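Local structure of peptidase, M20/M25/M40 family (Staphylococcus aureus, 4EWT) at residues D264-K275 with L291-A299. The protein is a putative manganese-binding amidohydrolase of the M20 peptidase family that probably hydrolyses N-acylated amino acids. Numbering follows the deposited sequence.
Sequences DATKATIEKEIK and LEYNDDYPA
In the lid domain of this M20-family enzyme, helix 264-285 covers one face of an antiparallel sheet and passes over strand 288-295. Its segment 264-275 lies almost exactly antiparallel to strand 291-295 (176°), their axes 10.7 Å apart, and Tyr293 fills much of the gap. With its CG anti to the backbone N (chi1 -162°), Tyr293 places its ring under Glu271, which covers one face: Glu271 CG lies 3.6 Å from the centroid of the Tyr293 ring, a CH-pi contact, and the carboxylate stacks nearly flat, its plane 13° from that of the ring. Ile274 CD1 abuts the ring edge, and Val259 of strand 248-261, in the same sheet, adds to this apolar patch. Within the helix, Lys275 NZ forms a salt bridge to Glu271 OE2 (2.7 Å) on the anti lone pair, helping to hold that carboxylate against the ring, while Lys275 CG rests 3.6 Å from Leu291 CD2. Toward the loop, Lys267, bent in the middle of its chain, delivers NZ to Asp295 OD1 at 2.8 Å, a salt bridge on the syn side but tilted from the carboxylate plane. The same NZ donates to Tyr297 O at 3.0 Å and more weakly to Asp296 O and Arg185 O. One water joins Tyr293 OH to Lys267 O, and a second joins Glu271 OE1 to Asp295 OD1. Together these oxygens probably stabilise the charge of buried Lys267 and pin the strand's exit loop to the helix.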
loop_
_atom_site.group_PDB
_atom_site.type_symbol
_atom_site.label_atom_id
_atom_site.label_comp_id
_atom_site.label_asym_id
_atom_site.label_seq_id
_atom_site.Cartn_x
_atom_site.Cartn_y
_atom_site.Cartn_z
ATOM N N ASP A 264 -13.180 18.179 18.905
ATOM C CA ASP A 264 -13.698 18.721 17.654
ATOM C C ASP A 264 -12.601 19.006 16.627
ATOM O O ASP A 264 -12.805 18.787 15.439
ATOM C CB ASP A 264 -14.452 20.028 17.905
ATOM C CG ASP A 264 -15.644 19.851 18.816
ATOM O OD1 ASP A 264 -16.155 18.702 18.953
ATOM O OD2 ASP A 264 -16.068 20.876 19.388
ATOM N N ALA A 265 -11.457 19.524 17.080
ATOM C CA ALA A 265 -10.335 19.788 16.169
ATOM C C ALA A 265 -9.849 18.480 15.507
ATOM O O ALA A 265 -9.574 18.451 14.308
ATOM C CB ALA A 265 -9.208 20.487 16.880
ATOM N N THR A 266 -9.767 17.410 16.290
ATOM C CA THR A 266 -9.386 16.087 15.776
ATOM C C THR A 266 -10.401 15.580 14.737
ATOM O O THR A 266 -10.011 15.079 13.684
ATOM C CB THR A 266 -9.215 15.065 16.916
ATOM O OG1 THR A 266 -8.164 15.515 17.778
ATOM C CG2 THR A 266 -8.816 13.640 16.364
ATOM N N LYS A 267 -11.693 15.735 15.019
ATOM C CA LYS A 267 -12.712 15.368 14.032
ATOM C C LYS A 267 -12.561 16.163 12.736
ATOM O O LYS A 267 -12.719 15.601 11.657
ATOM C CB LYS A 267 -14.122 15.526 14.589
ATOM C CG LYS A 267 -14.568 14.340 15.466
ATOM C CD LYS A 267 -15.937 14.588 16.108
ATOM C CE LYS A 267 -17.033 14.442 15.060
ATOM N NZ LYS A 267 -18.338 14.955 15.545
ATOM N N ALA A 268 -12.262 17.457 12.864
ATOM C CA ALA A 268 -12.117 18.345 11.718
ATOM C C ALA A 268 -10.928 17.954 10.864
ATOM O O ALA A 268 -11.038 17.891 9.649
ATOM C CB ALA A 268 -12.025 19.855 12.158
ATOM N N THR A 269 -9.793 17.707 11.505
ATOM C CA THR A 269 -8.604 17.207 10.807
ATOM C C THR A 269 -8.852 15.890 10.033
ATOM O O THR A 269 -8.447 15.766 8.873
ATOM C CB THR A 269 -7.452 17.013 11.788
ATOM O OG1 THR A 269 -7.045 18.295 12.266
ATOM C CG2 THR A 269 -6.255 16.292 11.130
ATOM N N ILE A 270 -9.528 14.932 10.670
ATOM C CA ILE A 270 -9.816 13.635 10.041
ATOM C C ILE A 270 -10.691 13.804 8.795
ATOM O O ILE A 270 -10.463 13.188 7.760
ATOM C CB ILE A 270 -10.485 12.630 11.040
ATOM C CG1 ILE A 270 -9.475 12.177 12.097
ATOM C CG2 ILE A 270 -11.010 11.391 10.306
ATOM C CD1 ILE A 270 -10.077 11.308 13.241
ATOM N N GLU A 271 -11.682 14.664 8.905
ATOM C CA GLU A 271 -12.585 14.897 7.811
ATOM C C GLU A 271 -11.838 15.557 6.643
ATOM O O GLU A 271 -12.061 15.204 5.488
ATOM C CB GLU A 271 -13.746 15.784 8.262
ATOM C CG GLU A 271 -14.672 16.124 7.120
ATOM C CD GLU A 271 -15.885 16.929 7.548
ATOM O OE1 GLU A 271 -16.085 17.172 8.763
ATOM O OE2 GLU A 271 -16.652 17.298 6.643
ATOM N N LYS A 272 -10.974 16.517 6.966
ATOM C CA LYS A 272 -10.159 17.192 5.965
ATOM C C LYS A 272 -9.225 16.216 5.249
ATOM O O LYS A 272 -9.102 16.250 4.026
ATOM C CB LYS A 272 -9.369 18.343 6.606
ATOM C CG LYS A 272 -8.304 18.984 5.690
ATOM C CD LYS A 272 -7.578 20.131 6.407
ATOM C CE LYS A 272 -6.325 20.531 5.627
ATOM N NZ LYS A 272 -5.647 21.738 6.205
ATOM N N GLU A 273 -8.571 15.350 6.021
ATOM C CA GLU A 273 -7.610 14.401 5.460
ATOM C C GLU A 273 -8.231 13.244 4.660
ATOM O O GLU A 273 -7.638 12.777 3.688
ATOM C CB GLU A 273 -6.620 13.917 6.553
ATOM C CG GLU A 273 -5.727 15.074 7.097
ATOM C CD GLU A 273 -4.927 15.794 5.994
ATOM O OE1 GLU A 273 -4.600 15.143 4.986
ATOM O OE2 GLU A 273 -4.614 17.007 6.126
ATOM N N ILE A 274 -9.428 12.803 5.058
ATOM C CA ILE A 274 -10.150 11.762 4.323
ATOM C C ILE A 274 -10.670 12.355 3.020
ATOM O O ILE A 274 -10.628 11.700 1.980
ATOM C CB ILE A 274 -11.335 11.183 5.155
ATOM C CG1 ILE A 274 -10.795 10.269 6.247
ATOM C CG2 ILE A 274 -12.387 10.435 4.245
ATOM C CD1 ILE A 274 -11.856 9.756 7.220
ATOM N N LYS A 275 -11.166 13.592 3.084
ATOM C CA LYS A 275 -11.548 14.312 1.867
ATOM C C LYS A 275 -10.388 14.526 0.901
ATOM O O LYS A 275 -10.594 14.448 -0.301
ATOM C CB LYS A 275 -12.271 15.635 2.194
ATOM C CG LYS A 275 -13.691 15.388 2.659
ATOM C CD LYS A 275 -14.394 16.629 3.248
ATOM C CE LYS A 275 -15.863 16.305 3.510
ATOM N NZ LYS A 275 -16.661 17.525 3.940
ATOM N N LEU A 291 -18.134 10.993 -2.253
ATOM C CA LEU A 291 -18.026 10.986 -0.808
ATOM C C LEU A 291 -19.211 11.715 -0.173
ATOM O O LEU A 291 -19.526 12.860 -0.533
ATOM C CB LEU A 291 -16.713 11.633 -0.381
ATOM C CG LEU A 291 -16.279 11.555 1.086
ATOM C CD1 LEU A 291 -16.110 10.135 1.538
ATOM C CD2 LEU A 291 -14.978 12.345 1.280
ATOM N N GLU A 292 -19.888 11.008 0.730
ATOM C CA GLU A 292 -20.913 11.581 1.593
ATOM C C GLU A 292 -20.304 11.499 2.997
ATOM O O GLU A 292 -19.970 10.422 3.469
ATOM C CB GLU A 292 -22.203 10.757 1.526
ATOM C CG GLU A 292 -22.850 10.672 0.132
ATOM C CD GLU A 292 -23.948 9.598 0.046
ATOM O OE1 GLU A 292 -23.902 8.778 -0.902
ATOM O OE2 GLU A 292 -24.848 9.562 0.932
ATOM N N TYR A 293 -20.127 12.641 3.640
ATOM C CA TYR A 293 -19.465 12.682 4.922
ATOM C C TYR A 293 -20.419 13.333 5.925
ATOM O O TYR A 293 -20.734 14.526 5.818
ATOM C CB TYR A 293 -18.138 13.453 4.801
ATOM C CG TYR A 293 -17.182 13.185 5.947
ATOM C CD1 TYR A 293 -16.116 12.313 5.794
ATOM C CD2 TYR A 293 -17.369 13.790 7.195
ATOM C CE1 TYR A 293 -15.244 12.051 6.854
ATOM C CE2 TYR A 293 -16.504 13.527 8.262
ATOM C CZ TYR A 293 -15.448 12.666 8.078
ATOM O OH TYR A 293 -14.586 12.419 9.116
ATOM N N ASN A 294 -20.896 12.536 6.880
ATOM C CA ASN A 294 -21.974 12.954 7.776
ATOM C C ASN A 294 -21.478 13.036 9.199
ATOM O O ASN A 294 -21.180 12.006 9.824
ATOM C CB ASN A 294 -23.153 11.970 7.712
ATOM C CG ASN A 294 -23.827 11.935 6.340
ATOM O OD1 ASN A 294 -23.951 12.956 5.654
ATOM N ND2 ASN A 294 -24.288 10.754 5.948
ATOM N N ASP A 295 -21.355 14.258 9.700
ATOM C CA ASP A 295 -21.036 14.464 11.104
ATOM C C ASP A 295 -22.125 13.863 11.985
ATOM O O ASP A 295 -23.307 13.812 11.618
ATOM C CB ASP A 295 -20.868 15.954 11.432
ATOM C CG ASP A 295 -19.918 16.183 12.593
ATOM O OD1 ASP A 295 -19.056 15.309 12.828
ATOM O OD2 ASP A 295 -20.011 17.232 13.271
ATOM N N ASP A 296 -21.719 13.419 13.158
ATOM C CA ASP A 296 -22.638 12.786 14.063
ATOM C C ASP A 296 -22.207 13.308 15.431
ATOM O O ASP A 296 -21.556 14.342 15.483
ATOM C CB ASP A 296 -22.435 11.274 13.984
ATOM C CG ASP A 296 -23.469 10.530 14.725
ATOM O OD1 ASP A 296 -24.664 10.677 14.379
ATOM O OD2 ASP A 296 -23.082 9.814 15.665
ATOM N N TYR A 297 -22.533 12.619 16.525
ATOM C CA TYR A 297 -22.391 13.173 17.872
ATOM C C TYR A 297 -21.076 13.945 18.016
ATOM O O TYR A 297 -20.039 13.500 17.526
ATOM C CB TYR A 297 -22.510 12.094 18.969
ATOM C CG TYR A 297 -23.808 11.288 19.002
ATOM C CD1 TYR A 297 -24.921 11.655 18.237
ATOM C CD2 TYR A 297 -23.928 10.165 19.824
ATOM C CE1 TYR A 297 -26.106 10.914 18.277
ATOM C CE2 TYR A 297 -25.105 9.412 19.869
ATOM C CZ TYR A 297 -26.190 9.790 19.098
ATOM O OH TYR A 297 -27.361 9.051 19.136
ATOM N N PRO A 298 -21.117 15.128 18.654
ATOM C CA PRO A 298 -19.850 15.804 18.954
ATOM C C PRO A 298 -19.124 15.104 20.108
ATOM O O PRO A 298 -19.736 14.308 20.832
ATOM C CB PRO A 298 -20.291 17.221 19.368
ATOM C CG PRO A 298 -21.716 17.076 19.814
ATOM C CD PRO A 298 -22.292 15.958 18.979
ATOM N N ALA A 299 -17.831 15.376 20.265
ATOM C CA ALA A 299 -17.095 14.953 21.455
ATOM C C ALA A 299 -17.719 15.541 22.722
ATOM O O ALA A 299 -18.216 16.670 22.720
ATOM C CB ALA A 299 -15.640 15.362 21.348
HETATM O O HOH W 1 -14.806 13.876 11.291
HETATM O O HOH W 2 -16.786 15.830 11.136
HETATM O O HOH W 3 -19.856 16.867 7.046
#